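Local coordinates for RabGDI protein (Plasmodium falciparum 3D7, PDB 3P1W), which probably acts as a Rab GDP-dissociation inhibitor, holding Rab GTPases in their GDP-bound state during vesicle transport, at residues 160-170 with 199-209; 275-283 with 292-300. All blocks are in the same frame, centred on the assembly; numbering follows the deposited sequence.

In the fold
Contact 1 comes first along the chain and is complete before contact 2 begins; their centres lie 56 Å apart, on opposite sides of the centre of the chain, and their nearest atoms about 38 Å apart. Contact 1 (160-170 with 199-209) is helical, joining helix 158-173 to helix 203-213 and the turn that leads into it. Contact 2 (275-283 with 292-300) is a beta hairpin at the surface, made by strands 279-284 and 290-295 of the mixed sheet that also contains the parallel strands 20-26 and 46-49. The two contacts share no helix, strand or sheet, so each belongs to a separate region, one helical and one built on a sheet consistent with the family's Rossmann-like clan.

Contact 1: residues 160-170 with 199-209; sequences EKNRCKNFYQY and FNLCQLTIDFL
E160 sends its CG anti to the backbone N (chi1 -173°) and then bends at chi2, a course that carries its carboxylate to the start of helix 203-213. F167 on the same helix also has CG anti to the backbone N (chi1 178°), which sets its ring between F199 and L209. At the carboxylate, OE1 of E160 accepts the backbone N of C202, the N-cap residue, at 2.8 Å on its syn side but tilted out of the carboxylate plane, and also the hydroxyl OG1 of T205 in a very short bond. The helix dipole would probably stabilise the acid's negative charge there. The other oxygen, OE2, is gripped side-on by NE and NH2 of R163 in a salt bridge, NE lying 3.0 Å from OE2 of E160, so both oxygens of the buried carboxylate are engaged.

F167 turns its edge to the face of F199 in a T-shaped pair, centroids 5.4 Å apart, and its CA lies over the same ring in a CH-pi contact. Y170 completes the aromatic cluster: its CG comes 3.4 Å from CZ of F199, at the edge of the F199 ring. Over one face of F167 sits CD1 of L201, 4.2 Å from the ring centroid, while CD1 of L209 reaches CE2 of F167 at 3.8 Å. The other methyl of L209, CD2, lies 3.5 Å from OH of Y168, whose hydroxyl is hydrogen-bonded to the carbonyl O of P144.

The short helical axes approach to 11.6 Å at -40°; the chain turns at N200, a Schellman motif, with F199 before it and L201 after it both packed on 160-170. Helix 192-198 packs against F167 through M192 and against L201 and L209 through Y196, and strand 117-129 touches F208 through V125.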
loop_
_atom_site.group_PDB
_atom_site.type_symbol
_atom_site.label_atom_id
_atom_site.label_comp_id
_atom_site.label_asym_id
_atom_site.label_seq_id
_atom_site.Cartn_x
_atom_site.Cartn_y
_atom_site.Cartn_z
ATOM N N GLU A 160 26.889 -15.452 -9.297
ATOM C CA GLU A 160 26.118 -14.376 -8.663
ATOM C C GLU A 160 25.342 -14.914 -7.460
ATOM O O GLU A 160 25.137 -14.199 -6.482
ATOM C CB GLU A 160 25.178 -13.706 -9.671
ATOM C CG GLU A 160 24.458 -12.465 -9.137
ATOM C CD GLU A 160 25.335 -11.228 -9.054
ATOM O OE1 GLU A 160 24.792 -10.167 -8.671
ATOM O OE2 GLU A 160 26.558 -11.306 -9.346
ATOM N N LYS A 161 24.949 -16.182 -7.519
ATOM C CA LYS A 161 24.262 -16.828 -6.406
ATOM C C LYS A 161 25.097 -16.782 -5.130
ATOM O O LYS A 161 24.589 -16.439 -4.063
ATOM C CB LYS A 161 23.909 -18.272 -6.768
ATOM C CG LYS A 161 22.879 -18.357 -7.883
ATOM C CD LYS A 161 22.582 -19.766 -8.348
ATOM C CE LYS A 161 21.589 -19.734 -9.513
ATOM N NZ LYS A 161 20.597 -20.823 -9.444
ATOM N N ASN A 162 26.380 -17.117 -5.255
ATOM C CA ASN A 162 27.298 -17.114 -4.115
ATOM C C ASN A 162 27.455 -15.698 -3.578
ATOM O O ASN A 162 27.434 -15.478 -2.372
ATOM C CB ASN A 162 28.696 -17.659 -4.499
ATOM C CG ASN A 162 28.670 -19.098 -4.999
ATOM O OD1 ASN A 162 29.272 -19.984 -4.389
ATOM N ND2 ASN A 162 28.013 -19.332 -6.138
ATOM N N ARG A 163 27.616 -14.743 -4.488
ATOM C CA ARG A 163 27.787 -13.339 -4.120
ATOM C C ARG A 163 26.560 -12.818 -3.358
ATOM O O ARG A 163 26.696 -12.178 -2.317
ATOM C CB ARG A 163 28.066 -12.482 -5.366
ATOM C CG ARG A 163 29.336 -12.882 -6.099
ATOM C CD ARG A 163 29.927 -11.768 -6.968
ATOM N NE ARG A 163 29.354 -11.702 -8.317
ATOM C CZ ARG A 163 29.865 -12.281 -9.407
ATOM N NH1 ARG A 163 30.965 -13.023 -9.347
ATOM N NH2 ARG A 163 29.253 -12.132 -10.580
ATOM N N CYS A 164 25.363 -13.116 -3.863
ATOM C CA CYS A 164 24.133 -12.701 -3.184
ATOM C C CYS A 164 23.966 -13.411 -1.827
ATOM O O CYS A 164 23.513 -12.800 -0.858
ATOM C CB CYS A 164 22.907 -12.944 -4.065
ATOM S SG CYS A 164 21.521 -11.920 -3.585
ATOM N N LYS A 165 24.378 -14.680 -1.743
ATOM C CA LYS A 165 24.379 -15.400 -0.461
ATOM C C LYS A 165 25.251 -14.651 0.538
ATOM O O LYS A 165 24.847 -14.445 1.677
ATOM C CB LYS A 165 24.853 -16.856 -0.600
ATOM C CG LYS A 165 25.018 -17.607 0.762
ATOM C CD LYS A 165 25.847 -18.927 0.694
ATOM C CE LYS A 165 27.289 -18.752 0.161
ATOM N NZ LYS A 165 28.408 -19.035 1.146
ATOM N N ASN A 166 26.433 -14.230 0.100
ATOM C CA ASN A 166 27.374 -13.509 0.961
ATOM C C ASN A 166 26.776 -12.178 1.407
ATOM O O ASN A 166 26.911 -11.770 2.567
ATOM C CB ASN A 166 28.717 -13.279 0.244
ATOM C CG ASN A 166 29.508 -14.574 0.019
ATOM O OD1 ASN A 166 29.470 -15.504 0.835
ATOM N ND2 ASN A 166 30.245 -14.628 -1.094
ATOM N N PHE A 167 26.082 -11.512 0.489
ATOM C CA PHE A 167 25.426 -10.253 0.811
ATOM C C PHE A 167 24.356 -10.455 1.880
ATOM O O PHE A 167 24.319 -9.738 2.866
ATOM C CB PHE A 167 24.829 -9.629 -0.448
ATOM C CG PHE A 167 24.094 -8.357 -0.192
ATOM C CD1 PHE A 167 24.775 -7.236 0.245
ATOM C CD2 PHE A 167 22.727 -8.275 -0.389
ATOM C CE1 PHE A 167 24.104 -6.041 0.489
ATOM C CE2 PHE A 167 22.052 -7.079 -0.151
ATOM C CZ PHE A 167 22.756 -5.967 0.295
ATOM N N TYR A 168 23.483 -11.436 1.689
ATOM C CA TYR A 168 22.449 -11.707 2.683
ATOM C C TYR A 168 23.030 -12.115 4.040
ATOM O O TYR A 168 22.513 -11.719 5.077
ATOM C CB TYR A 168 21.464 -12.756 2.181
ATOM C CG TYR A 168 20.365 -12.211 1.269
ATOM C CD1 TYR A 168 20.189 -10.840 1.050
ATOM C CD2 TYR A 168 19.460 -13.068 0.687
ATOM C CE1 TYR A 168 19.151 -10.367 0.232
ATOM C CE2 TYR A 168 18.442 -12.614 -0.121
ATOM C CZ TYR A 168 18.277 -11.270 -0.351
ATOM O OH TYR A 168 17.226 -10.847 -1.168
ATOM N N GLN A 169 24.091 -12.910 4.033
ATOM C CA GLN A 169 24.776 -13.253 5.280
ATOM C C GLN A 169 25.258 -11.992 5.997
ATOM O O GLN A 169 24.993 -11.814 7.184
ATOM C CB GLN A 169 25.926 -14.233 5.027
ATOM C CG GLN A 169 25.452 -15.640 4.726
ATOM C CD GLN A 169 26.598 -16.590 4.433
ATOM O OE1 GLN A 169 27.762 -16.235 4.589
ATOM N NE2 GLN A 169 26.272 -17.800 4.005
ATOM N N TYR A 170 25.924 -11.108 5.259
ATOM C CA TYR A 170 26.374 -9.819 5.800
ATOM C C TYR A 170 25.237 -9.011 6.419
ATOM O O TYR A 170 25.344 -8.570 7.565
ATOM C CB TYR A 170 27.053 -8.991 4.706
ATOM C CG TYR A 170 27.545 -7.618 5.152
ATOM C CD1 TYR A 170 28.666 -7.485 5.977
ATOM C CD2 TYR A 170 26.925 -6.460 4.705
ATOM C CE1 TYR A 170 29.130 -6.217 6.368
ATOM C CE2 TYR A 170 27.374 -5.198 5.087
ATOM C CZ TYR A 170 28.484 -5.083 5.916
ATOM O OH TYR A 170 28.908 -3.821 6.279
ATOM N N PHE A 199 30.318 -6.159 -2.713
ATOM C CA PHE A 199 29.943 -7.566 -2.909
ATOM C C PHE A 199 29.928 -7.978 -4.382
ATOM O O PHE A 199 29.616 -9.121 -4.697
ATOM C CB PHE A 199 28.596 -7.861 -2.250
ATOM C CG PHE A 199 28.658 -7.867 -0.757
ATOM C CD1 PHE A 199 28.369 -6.725 -0.032
ATOM C CD2 PHE A 199 29.036 -9.015 -0.080
ATOM C CE1 PHE A 199 28.439 -6.724 1.359
ATOM C CE2 PHE A 199 29.119 -9.024 1.310
ATOM C CZ PHE A 199 28.819 -7.874 2.031
ATOM N N ASN A 200 30.284 -7.049 -5.270
ATOM C CA ASN A 200 30.338 -7.300 -6.707
ATOM C C ASN A 200 29.003 -7.827 -7.270
ATOM O O ASN A 200 28.981 -8.726 -8.117
ATOM C CB ASN A 200 31.499 -8.251 -7.045
ATOM C CG ASN A 200 32.243 -7.844 -8.312
ATOM O OD1 ASN A 200 31.636 -7.426 -9.302
ATOM N ND2 ASN A 200 33.560 -7.956 -8.281
ATOM N N LEU A 201 27.894 -7.267 -6.785
ATOM C CA LEU A 201 26.564 -7.637 -7.298
ATOM C C LEU A 201 26.299 -6.966 -8.655
ATOM O O LEU A 201 26.642 -5.803 -8.838
ATOM C CB LEU A 201 25.482 -7.256 -6.284
ATOM C CG LEU A 201 25.560 -7.896 -4.893
ATOM C CD1 LEU A 201 24.336 -7.563 -4.066
ATOM C CD2 LEU A 201 25.735 -9.417 -4.955
ATOM N N CYS A 202 25.687 -7.702 -9.596
ATOM C CA CYS A 202 25.346 -7.155 -10.925
ATOM C C CYS A 202 24.015 -6.362 -10.943
ATOM O O CYS A 202 23.264 -6.371 -9.968
ATOM C CB CYS A 202 25.274 -8.278 -11.957
ATOM S SG CYS A 202 23.756 -9.221 -11.892
ATOM N N GLN A 203 23.746 -5.705 -12.070
ATOM C CA GLN A 203 22.662 -4.751 -12.172
ATOM C C GLN A 203 21.293 -5.384 -11.905
ATOM O O GLN A 203 20.505 -4.830 -11.149
ATOM C CB GLN A 203 22.677 -4.037 -13.538
ATOM C CG GLN A 203 21.603 -2.952 -13.707
ATOM C CD GLN A 203 21.505 -2.012 -12.500
ATOM O OE1 GLN A 203 22.529 -1.588 -11.952
ATOM N NE2 GLN A 203 20.273 -1.692 -12.079
ATOM N N LEU A 204 21.023 -6.537 -12.512
ATOM C CA LEU A 204 19.769 -7.247 -12.291
ATOM C C LEU A 204 19.585 -7.625 -10.823
ATOM O O LEU A 204 18.469 -7.568 -10.292
ATOM C CB LEU A 204 19.684 -8.482 -13.204
ATOM C CG LEU A 204 19.437 -8.165 -14.689
ATOM C CD1 LEU A 204 19.705 -9.408 -15.576
ATOM C CD2 LEU A 204 18.032 -7.595 -14.913
ATOM N N THR A 205 20.679 -7.956 -10.136
ATOM C CA THR A 205 20.602 -8.239 -8.695
ATOM C C THR A 205 20.209 -6.997 -7.915
ATOM O O THR A 205 19.322 -7.052 -7.060
ATOM C CB THR A 205 21.931 -8.770 -8.150
ATOM O OG1 THR A 205 22.345 -9.859 -8.965
ATOM C CG2 THR A 205 21.782 -9.243 -6.692
ATOM N N ILE A 206 20.877 -5.890 -8.231
ATOM C CA ILE A 206 20.589 -4.575 -7.659
ATOM C C ILE A 206 19.120 -4.202 -7.902
ATOM O O ILE A 206 18.435 -3.693 -7.003
ATOM C CB ILE A 206 21.544 -3.495 -8.242
ATOM C CG1 ILE A 206 22.968 -3.717 -7.702
ATOM C CG2 ILE A 206 21.069 -2.090 -7.881
ATOM C CD1 ILE A 206 24.085 -3.028 -8.496
ATOM N N ASP A 207 18.642 -4.491 -9.106
ATOM C CA ASP A 207 17.250 -4.238 -9.457
ATOM C C ASP A 207 16.258 -4.879 -8.508
ATOM O O ASP A 207 15.375 -4.178 -7.993
ATOM C CB ASP A 207 16.950 -4.737 -10.865
ATOM C CG ASP A 207 17.642 -3.935 -11.926
ATOM O OD1 ASP A 207 18.152 -2.837 -11.603
ATOM O OD2 ASP A 207 17.680 -4.430 -13.086
ATOM N N PHE A 208 16.353 -6.194 -8.282
ATOM C CA PHE A 208 15.346 -6.836 -7.418
ATOM C C PHE A 208 15.608 -6.540 -5.949
ATOM O O PHE A 208 14.663 -6.442 -5.159
ATOM C CB PHE A 208 15.158 -8.343 -7.688
ATOM C CG PHE A 208 16.198 -9.240 -7.042
ATOM C CD1 PHE A 208 16.141 -9.528 -5.687
ATOM C CD2 PHE A 208 17.187 -9.835 -7.810
ATOM C CE1 PHE A 208 17.085 -10.368 -5.099
ATOM C CE2 PHE A 208 18.129 -10.674 -7.231
ATOM C CZ PHE A 208 18.080 -10.935 -5.878
ATOM N N LEU A 209 16.877 -6.387 -5.563
ATOM C CA LEU A 209 17.145 -5.983 -4.171
ATOM C C LEU A 209 16.510 -4.641 -3.828
ATOM O O LEU A 209 15.884 -4.494 -2.783
ATOM C CB LEU A 209 18.644 -5.934 -3.881
ATOM C CG LEU A 209 19.256 -7.329 -3.799
ATOM C CD1 LEU A 209 20.773 -7.261 -3.753
ATOM C CD2 LEU A 209 18.683 -8.043 -2.597
#

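Contact 2: residues 275-283 with 292-300; sequences LNKNVVDFV and GIKSSDGEI
V283 N donates to G292 O and K294 N to D281 O in a beta hairpin of antiparallel strands 279-284 and 290-295, interrupted by a classic bulge. There V280 and D281 both face K294: K294 O takes a bond from V280 N at 2.9 Å and a weak one from D281 N, shifting the register by one residue before V279 pairs with S295. Beyond the strand end, S296 N reaches N278 O at 3.0 Å, nearly along the C=O axis.

Apolar contacts gather on the F282 and I293 side, where CG2 of I293 lies 4.1 Å from CD1 of F282 and CD1 of I293 meets CG2 of V279. Strand 20-26 lies against this side, through L26 on V279 and F282 and I24 on I293. On the other face CG2 of V283 touches CG of K294. At the bulge V280 CG1 presses tightly on S296 CB.

Polar side chains fix the type I turn S295-G298. In an ST turn, S295 OG accepts from D297 N; it also accepts from E299 N and donates to E299 OE2, using that oxygen's anti lone pair. With E299 held this way, its OE1 receives K277 NZ in a salt bridge of 2.8 Å, on the syn lone pair.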
loop_
_atom_site.group_PDB
_atom_site.type_symbol
_atom_site.label_atom_id
_atom_site.label_comp_id
_atom_site.label_asym_id
_atom_site.label_seq_id
_atom_site.Cartn_x
_atom_site.Cartn_y
_atom_site.Cartn_z
ATOM N N LEU A 275 -21.971 8.043 8.584
ATOM C CA LEU A 275 -22.139 7.970 7.143
ATOM C C LEU A 275 -23.269 8.879 6.701
ATOM O O LEU A 275 -24.013 9.400 7.528
ATOM C CB LEU A 275 -22.428 6.528 6.718
ATOM C CG LEU A 275 -21.318 5.524 7.028
ATOM C CD1 LEU A 275 -21.805 4.100 6.778
ATOM C CD2 LEU A 275 -20.046 5.845 6.226
ATOM N N ASN A 276 -23.405 9.047 5.390
ATOM C CA ASN A 276 -24.485 9.848 4.798
ATOM C C ASN A 276 -24.552 11.286 5.311
ATOM O O ASN A 276 -25.651 11.877 5.403
ATOM C CB ASN A 276 -25.837 9.163 5.016
ATOM C CG ASN A 276 -25.872 7.771 4.455
ATOM O OD1 ASN A 276 -25.727 7.570 3.237
ATOM N ND2 ASN A 276 -26.063 6.792 5.333
ATOM N N LYS A 277 -23.389 11.848 5.633
ATOM C CA LYS A 277 -23.288 13.213 6.170
ATOM C C LYS A 277 -22.634 14.141 5.164
ATOM O O LYS A 277 -21.410 14.108 4.983
ATOM C CB LYS A 277 -22.487 13.215 7.469
ATOM C CG LYS A 277 -23.229 12.627 8.660
ATOM C CD LYS A 277 -24.474 13.438 9.021
ATOM C CE LYS A 277 -25.103 12.944 10.309
ATOM N NZ LYS A 277 -26.532 13.315 10.356
ATOM N N ASN A 278 -23.450 14.945 4.489
ATOM C CA ASN A 278 -22.971 15.776 3.389
ATOM C C ASN A 278 -22.508 17.180 3.809
ATOM O O ASN A 278 -23.305 18.101 3.985
ATOM C CB ASN A 278 -24.027 15.882 2.289
ATOM C CG ASN A 278 -23.444 16.392 0.971
ATOM O OD1 ASN A 278 -22.297 16.065 0.599
ATOM N ND2 ASN A 278 -24.227 17.189 0.256
ATOM N N VAL A 279 -21.203 17.322 3.939
ATOM C CA VAL A 279 -20.584 18.593 4.252
ATOM C C VAL A 279 -20.700 19.504 3.038
ATOM O O VAL A 279 -20.430 19.081 1.909
ATOM C CB VAL A 279 -19.121 18.364 4.654
ATOM C CG1 VAL A 279 -18.410 19.672 4.941
ATOM C CG2 VAL A 279 -19.082 17.454 5.862
ATOM N N VAL A 280 -21.169 20.726 3.257
ATOM C CA VAL A 280 -21.302 21.693 2.169
ATOM C C VAL A 280 -20.440 22.949 2.358
ATOM O O VAL A 280 -20.422 23.807 1.457
ATOM C CB VAL A 280 -22.786 22.088 1.911
ATOM C CG1 VAL A 280 -23.636 20.818 1.696
ATOM C CG2 VAL A 280 -23.361 22.973 3.036
ATOM N N ASP A 281 -19.728 23.054 3.493
ATOM C CA ASP A 281 -18.841 24.194 3.756
ATOM C C ASP A 281 -17.860 24.020 4.930
ATOM O O ASP A 281 -18.142 23.312 5.920
ATOM C CB ASP A 281 -19.663 25.455 3.991
ATOM C CG ASP A 281 -20.230 26.034 2.705
ATOM O OD1 ASP A 281 -19.465 26.134 1.703
ATOM O OD2 ASP A 281 -21.437 26.375 2.706
ATOM N N PHE A 282 -16.706 24.672 4.787
ATOM C CA PHE A 282 -15.821 24.951 5.893
ATOM C C PHE A 282 -16.156 26.329 6.440
ATOM O O PHE A 282 -16.520 27.224 5.679
ATOM C CB PHE A 282 -14.370 24.952 5.432
ATOM C CG PHE A 282 -13.861 23.599 5.020
ATOM C CD1 PHE A 282 -13.281 22.751 5.950
ATOM C CD2 PHE A 282 -13.966 23.174 3.717
ATOM C CE1 PHE A 282 -12.798 21.496 5.578
ATOM C CE2 PHE A 282 -13.481 21.922 3.338
ATOM C CZ PHE A 282 -12.908 21.085 4.274
ATOM N N VAL A 283 -16.038 26.487 7.752
ATOM C CA VAL A 283 -16.116 27.789 8.394
ATOM C C VAL A 283 -14.688 28.211 8.741
ATOM O O VAL A 283 -13.919 27.419 9.302
ATOM C CB VAL A 283 -16.996 27.733 9.660
ATOM C CG1 VAL A 283 -17.216 29.144 10.241
ATOM C CG2 VAL A 283 -18.332 27.042 9.351
ATOM N N GLY A 292 -14.702 25.440 11.848
ATOM C CA GLY A 292 -15.863 24.545 11.867
ATOM C C GLY A 292 -16.253 23.966 10.520
ATOM O O GLY A 292 -15.580 24.219 9.515
ATOM N N ILE A 293 -17.335 23.184 10.510
ATOM C CA ILE A 293 -17.914 22.620 9.264
ATOM C C ILE A 293 -19.448 22.633 9.311
ATOM O O ILE A 293 -20.047 22.550 10.396
ATOM C CB ILE A 293 -17.436 21.179 8.990
ATOM C CG1 ILE A 293 -17.794 20.255 10.150
ATOM C CG2 ILE A 293 -15.902 21.121 8.711
ATOM C CD1 ILE A 293 -18.483 19.006 9.713
ATOM N N LYS A 294 -20.076 22.754 8.146
ATOM C CA LYS A 294 -21.537 22.805 8.031
ATOM C C LYS A 294 -22.001 21.761 7.037
ATOM O O LYS A 294 -21.272 21.442 6.093
ATOM C CB LYS A 294 -22.016 24.163 7.518
ATOM C CG LYS A 294 -21.764 25.345 8.421
ATOM C CD LYS A 294 -22.214 26.656 7.759
ATOM C CE LYS A 294 -23.732 26.686 7.495
ATOM N NZ LYS A 294 -24.262 28.081 7.331
ATOM N N SER A 295 -23.234 21.282 7.208
ATOM C CA SER A 295 -23.797 20.273 6.302
ATOM C C SER A 295 -24.977 20.838 5.501
ATOM O O SER A 295 -25.394 21.963 5.719
ATOM C CB SER A 295 -24.244 19.039 7.088
ATOM O OG SER A 295 -25.494 19.255 7.720
ATOM N N SER A 296 -25.501 20.044 4.563
ATOM C CA SER A 296 -26.690 20.426 3.780
ATOM C C SER A 296 -27.972 20.289 4.597
ATOM O O SER A 296 -29.014 20.824 4.221
ATOM C CB SER A 296 -26.790 19.571 2.502
ATOM O OG SER A 296 -26.479 18.209 2.765
ATOM N N ASP A 297 -27.880 19.569 5.713
ATOM C CA ASP A 297 -29.003 19.341 6.612
ATOM C C ASP A 297 -28.953 20.287 7.815
ATOM O O ASP A 297 -29.559 20.013 8.865
ATOM C CB ASP A 297 -29.005 17.873 7.066
ATOM C CG ASP A 297 -29.226 16.914 5.914
ATOM O OD1 ASP A 297 -30.118 17.186 5.082
ATOM O OD2 ASP A 297 -28.518 15.896 5.828
ATOM N N GLY A 298 -28.259 21.413 7.658
ATOM C CA GLY A 298 -28.251 22.467 8.676
ATOM C C GLY A 298 -27.595 22.061 9.984
ATOM O O GLY A 298 -28.013 22.512 11.060
ATOM N N GLU A 299 -26.592 21.180 9.901
ATOM C CA GLU A 299 -25.802 20.804 11.066
ATOM C C GLU A 299 -24.534 21.638 11.069
ATOM O O GLU A 299 -23.973 21.912 10.014
ATOM C CB GLU A 299 -25.448 19.320 11.039
ATOM C CG GLU A 299 -26.659 18.395 10.991
ATOM C CD GLU A 299 -26.364 17.074 10.306
ATOM O OE1 GLU A 299 -26.580 16.029 10.953
ATOM O OE2 GLU A 299 -25.919 17.083 9.128
ATOM N N ILE A 300 -24.089 22.055 12.247
ATOM C CA ILE A 300 -22.804 22.745 12.373
ATOM C C ILE A 300 -22.020 22.208 13.579
ATOM O O ILE A 300 -22.602 21.877 14.629
ATOM C CB ILE A 300 -22.996 24.276 12.511
ATOM C CG1 ILE A 300 -21.651 25.010 12.354
ATOM C CG2 ILE A 300 -23.655 24.604 13.848
ATOM C CD1 ILE A 300 -21.755 26.539 12.365
#